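Local coordinates for RNA-induced transcriptional silencing complex protein tas3 (Schizosaccharomyces pombe, PDB 3D1B) that helps form the core of the RITS complex with Ago1 and Chp1 in RNAi-dependent heterochromatin formation, this chain being the C-terminal alpha motif of Tas3, at residues F66-Q77 and V102-F111. Numbering follows the deposited sequence.
Sequences FPIQENQPLPEQ and VTGKNLSLDF
Q72 reaches with its amide into the linker between helices 89-105 and 109-122 and uses both ends of that group. OE1 accepts from L109 N at 2.9 Å in the carbonyl plane, on a lone pair, in the first turn of the helix whose N-cap position is S108. NE2 donates to L107 O at 3.0 Å, lying above that carbonyl's plane, although L107 O is itself only 9° out of the Q72 amide plane. These two bonds, one accepted and one donated, fix the amide's rotation; NE2 also donates to a water that accepts from N106 ND2 and donates to V102 O. With CG anti to the carbonyl carbon (chi1 -51°) and the chain extended beyond it, the amide is carried across to the linker. A second water accepts from N106 ND2 and N71 N.

Further along, S108 N donates to P67 O and Q69 N to N106 O (both 2.9 Å), flanking the single bridge of I68 with L107. Two CH-pi contacts lead the apolar packing. P67 CD stands 3.5 Å from the F111 ring centroid, 9° off the normal; L107 CD1 lies over a face of F66, 3.9 Å from its centroid and displaced toward the rim. F66 CB also packs on F111 CE2. At the other end, L109 CD2 meets E76 CB at 3.7 Å.

In this all-alpha motif, an isolated bridge and a side-chain amide thus tie the loop entering helix 74-84 to the surface turn where N106, with positive phi, leaves helix 89-105 toward helix 109-122; L107 packs inward on I98, L101 and A112 of those two helices.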
loop_
_atom_site.group_PDB
_atom_site.type_symbol
_atom_site.label_atom_id
_atom_site.label_comp_id
_atom_site.label_asym_id
_atom_site.label_seq_id
_atom_site.Cartn_x
_atom_site.Cartn_y
_atom_site.Cartn_z
ATOM N N PHE A 66 12.369 -2.183 -18.613
ATOM C CA PHE A 66 13.504 -2.165 -17.701
ATOM C C PHE A 66 14.393 -3.391 -17.864
ATOM O O PHE A 66 13.933 -4.459 -18.273
ATOM C CB PHE A 66 13.029 -2.054 -16.243
ATOM C CG PHE A 66 12.013 -3.090 -15.843
ATOM C CD1 PHE A 66 12.406 -4.355 -15.423
ATOM C CD2 PHE A 66 10.656 -2.784 -15.862
ATOM C CE1 PHE A 66 11.455 -5.301 -15.022
ATOM C CE2 PHE A 66 9.700 -3.721 -15.464
ATOM C CZ PHE A 66 10.099 -4.982 -15.042
ATOM N N PRO A 67 15.690 -3.243 -17.564
ATOM C CA PRO A 67 16.629 -4.360 -17.679
ATOM C C PRO A 67 16.289 -5.460 -16.678
ATOM O O PRO A 67 15.836 -5.188 -15.562
ATOM C CB PRO A 67 17.980 -3.707 -17.412
ATOM C CG PRO A 67 17.634 -2.561 -16.526
ATOM C CD PRO A 67 16.386 -2.015 -17.150
ATOM N N ILE A 68 16.514 -6.699 -17.095
ATOM C CA ILE A 68 16.204 -7.865 -16.284
ATOM C C ILE A 68 17.428 -8.701 -15.945
ATOM O O ILE A 68 18.341 -8.837 -16.757
ATOM C CB ILE A 68 15.203 -8.781 -17.040
ATOM C CG1 ILE A 68 13.866 -8.061 -17.209
ATOM C CG2 ILE A 68 15.028 -10.107 -16.309
ATOM C CD1 ILE A 68 13.208 -7.721 -15.909
ATOM N N GLN A 69 17.447 -9.245 -14.733
ATOM C CA GLN A 69 18.520 -10.142 -14.314
ATOM C C GLN A 69 17.907 -11.134 -13.339
ATOM O O GLN A 69 17.409 -10.756 -12.280
ATOM C CB GLN A 69 19.669 -9.389 -13.646
ATOM C CG GLN A 69 20.845 -10.285 -13.212
ATOM C CD GLN A 69 21.546 -10.991 -14.373
ATOM O OE1 GLN A 69 21.778 -10.399 -15.427
ATOM N NE2 GLN A 69 21.910 -12.260 -14.169
ATOM N N GLU A 70 17.920 -12.410 -13.710
ATOM C CA GLU A 70 17.352 -13.436 -12.849
ATOM C C GLU A 70 18.360 -13.916 -11.814
ATOM O O GLU A 70 19.569 -13.758 -11.989
ATOM C CB GLU A 70 16.869 -14.622 -13.686
ATOM C CG GLU A 70 15.622 -14.338 -14.505
ATOM C CD GLU A 70 15.201 -15.529 -15.349
ATOM O OE1 GLU A 70 15.041 -16.632 -14.788
ATOM O OE2 GLU A 70 15.027 -15.357 -16.573
ATOM N N ASN A 71 17.842 -14.495 -10.733
ATOM C CA ASN A 71 18.664 -15.035 -9.655
ATOM C C ASN A 71 19.820 -14.126 -9.267
ATOM O O ASN A 71 20.991 -14.501 -9.368
ATOM C CB ASN A 71 19.190 -16.410 -10.058
ATOM C CG ASN A 71 18.074 -17.392 -10.324
ATOM O OD1 ASN A 71 17.272 -17.687 -9.437
ATOM N ND2 ASN A 71 18.004 -17.894 -11.550
ATOM N N GLN A 72 19.482 -12.926 -8.815
ATOM C CA GLN A 72 20.484 -11.949 -8.413
ATOM C C GLN A 72 21.078 -12.303 -7.045
ATOM O O GLN A 72 20.387 -12.838 -6.175
ATOM C CB GLN A 72 19.845 -10.553 -8.408
ATOM C CG GLN A 72 19.123 -10.248 -9.725
ATOM C CD GLN A 72 18.604 -8.822 -9.821
ATOM O OE1 GLN A 72 19.377 -7.865 -9.752
ATOM N NE2 GLN A 72 17.292 -8.678 -9.991
ATOM N N PRO A 73 22.371 -12.003 -6.839
ATOM C CA PRO A 73 23.094 -12.288 -5.591
ATOM C C PRO A 73 22.529 -11.672 -4.312
ATOM O O PRO A 73 22.116 -10.515 -4.295
ATOM C CB PRO A 73 24.512 -11.811 -5.896
ATOM C CG PRO A 73 24.298 -10.710 -6.884
ATOM C CD PRO A 73 23.232 -11.276 -7.790
ATOM N N LEU A 74 22.530 -12.456 -3.237
ATOM C CA LEU A 74 22.005 -11.995 -1.958
ATOM C C LEU A 74 22.775 -10.841 -1.313
ATOM O O LEU A 74 22.174 -9.860 -0.878
ATOM C CB LEU A 74 21.917 -13.164 -0.971
ATOM C CG LEU A 74 21.482 -12.827 0.457
ATOM C CD1 LEU A 74 20.115 -12.151 0.448
ATOM C CD2 LEU A 74 21.436 -14.102 1.282
ATOM N N PRO A 75 24.114 -10.940 -1.228
ATOM C CA PRO A 75 24.891 -9.857 -0.614
ATOM C C PRO A 75 24.586 -8.475 -1.194
ATOM O O PRO A 75 24.434 -7.506 -0.450
ATOM C CB PRO A 75 26.338 -10.282 -0.868
ATOM C CG PRO A 75 26.257 -11.764 -0.839
ATOM C CD PRO A 75 24.998 -12.044 -1.644
ATOM N N GLU A 76 24.503 -8.381 -2.517
ATOM C CA GLU A 76 24.216 -7.097 -3.149
ATOM C C GLU A 76 22.821 -6.605 -2.780
ATOM O O GLU A 76 22.599 -5.403 -2.618
ATOM C CB GLU A 76 24.342 -7.198 -4.671
ATOM C CG GLU A 76 25.780 -7.322 -5.162
ATOM C CD GLU A 76 26.286 -8.751 -5.171
ATOM O OE1 GLU A 76 26.019 -9.498 -4.205
ATOM O OE2 GLU A 76 26.963 -9.125 -6.151
ATOM N N GLN A 77 21.882 -7.533 -2.644
ATOM C CA GLN A 77 20.528 -7.140 -2.286
ATOM C C GLN A 77 20.478 -6.654 -0.850
ATOM O O GLN A 77 19.735 -5.725 -0.530
ATOM C CB GLN A 77 19.563 -8.302 -2.500
ATOM C CG GLN A 77 19.450 -8.675 -3.965
ATOM C CD GLN A 77 18.292 -9.593 -4.236
ATOM O OE1 GLN A 77 17.129 -9.203 -4.095
ATOM N NE2 GLN A 77 18.595 -10.828 -4.627
ATOM N N VAL A 102 12.300 -5.692 -8.269
ATOM C CA VAL A 102 13.553 -6.443 -8.279
ATOM C C VAL A 102 13.256 -7.894 -7.897
ATOM O O VAL A 102 13.597 -8.831 -8.628
ATOM C CB VAL A 102 14.571 -5.845 -7.274
ATOM C CG1 VAL A 102 15.761 -6.784 -7.104
ATOM C CG2 VAL A 102 15.036 -4.476 -7.766
ATOM N N THR A 103 12.598 -8.074 -6.757
ATOM C CA THR A 103 12.279 -9.412 -6.284
ATOM C C THR A 103 11.175 -10.135 -7.047
ATOM O O THR A 103 11.262 -11.349 -7.267
ATOM C CB THR A 103 11.889 -9.391 -4.786
ATOM O OG1 THR A 103 10.806 -8.477 -4.588
ATOM C CG2 THR A 103 13.077 -8.960 -3.936
ATOM N N GLY A 104 10.146 -9.402 -7.462
ATOM C CA GLY A 104 9.032 -10.037 -8.146
ATOM C C GLY A 104 9.079 -10.104 -9.655
ATOM O O GLY A 104 8.404 -10.947 -10.263
ATOM N N LYS A 105 9.861 -9.227 -10.275
ATOM C CA LYS A 105 9.935 -9.215 -11.728
ATOM C C LYS A 105 11.357 -9.228 -12.255
ATOM O O LYS A 105 11.589 -8.988 -13.441
ATOM C CB LYS A 105 9.174 -8.006 -12.264
ATOM C CG LYS A 105 7.712 -8.029 -11.855
ATOM C CD LYS A 105 6.985 -6.787 -12.299
ATOM C CE LYS A 105 5.486 -6.956 -12.117
ATOM N NZ LYS A 105 4.739 -5.743 -12.543
ATOM N N ASN A 106 12.308 -9.507 -11.370
ATOM C CA ASN A 106 13.710 -9.581 -11.756
ATOM C C ASN A 106 14.285 -8.287 -12.315
ATOM O O ASN A 106 15.206 -8.325 -13.129
ATOM C CB ASN A 106 13.900 -10.706 -12.778
ATOM C CG ASN A 106 13.605 -12.074 -12.194
ATOM O OD1 ASN A 106 12.925 -12.896 -12.815
ATOM N ND2 ASN A 106 14.126 -12.331 -11.004
ATOM N N LEU A 107 13.750 -7.142 -11.896
ATOM C CA LEU A 107 14.287 -5.876 -12.373
ATOM C C LEU A 107 15.726 -5.817 -11.863
ATOM O O LEU A 107 15.994 -6.110 -10.700
ATOM C CB LEU A 107 13.447 -4.701 -11.837
ATOM C CG LEU A 107 13.847 -3.282 -12.266
ATOM C CD1 LEU A 107 12.619 -2.384 -12.322
ATOM C CD2 LEU A 107 14.868 -2.720 -11.288
ATOM N N SER A 108 16.655 -5.461 -12.743
ATOM C CA SER A 108 18.072 -5.398 -12.391
ATOM C C SER A 108 18.383 -4.494 -11.199
ATOM O O SER A 108 18.007 -3.323 -11.186
ATOM C CB SER A 108 18.877 -4.931 -13.604
ATOM O OG SER A 108 20.223 -4.713 -13.241
ATOM N N LEU A 109 19.092 -5.033 -10.210
ATOM C CA LEU A 109 19.434 -4.256 -9.017
ATOM C C LEU A 109 20.243 -2.997 -9.359
ATOM O O LEU A 109 20.034 -1.941 -8.763
ATOM C CB LEU A 109 20.212 -5.120 -8.019
ATOM C CG LEU A 109 20.344 -4.545 -6.605
ATOM C CD1 LEU A 109 18.965 -4.489 -5.950
ATOM C CD2 LEU A 109 21.288 -5.406 -5.771
ATOM N N ASP A 110 21.166 -3.099 -10.313
ATOM C CA ASP A 110 21.957 -1.932 -10.691
ATOM C C ASP A 110 21.039 -0.825 -11.199
ATOM O O ASP A 110 21.261 0.352 -10.918
ATOM C CB ASP A 110 22.971 -2.281 -11.784
ATOM C CG ASP A 110 24.019 -3.266 -11.312
ATOM O OD1 ASP A 110 24.575 -3.060 -10.213
ATOM O OD2 ASP A 110 24.294 -4.240 -12.046
ATOM N N PHE A 111 20.011 -1.211 -11.949
ATOM C CA PHE A 111 19.050 -0.255 -12.496
ATOM C C PHE A 111 18.246 0.353 -11.344
ATOM O O PHE A 111 17.985 1.564 -11.316
ATOM C CB PHE A 111 18.117 -0.975 -13.475
ATOM C CG PHE A 111 17.198 -0.062 -14.237
ATOM C CD1 PHE A 111 17.697 0.794 -15.216
ATOM C CD2 PHE A 111 15.827 -0.080 -14.002
ATOM C CE1 PHE A 111 16.835 1.617 -15.955
ATOM C CE2 PHE A 111 14.959 0.736 -14.733
ATOM C CZ PHE A 111 15.466 1.584 -15.709
HETATM O O HOH W 1 14.972 -14.933 -10.479
HETATM O O HOH W 2 15.443 -10.917 -9.109
#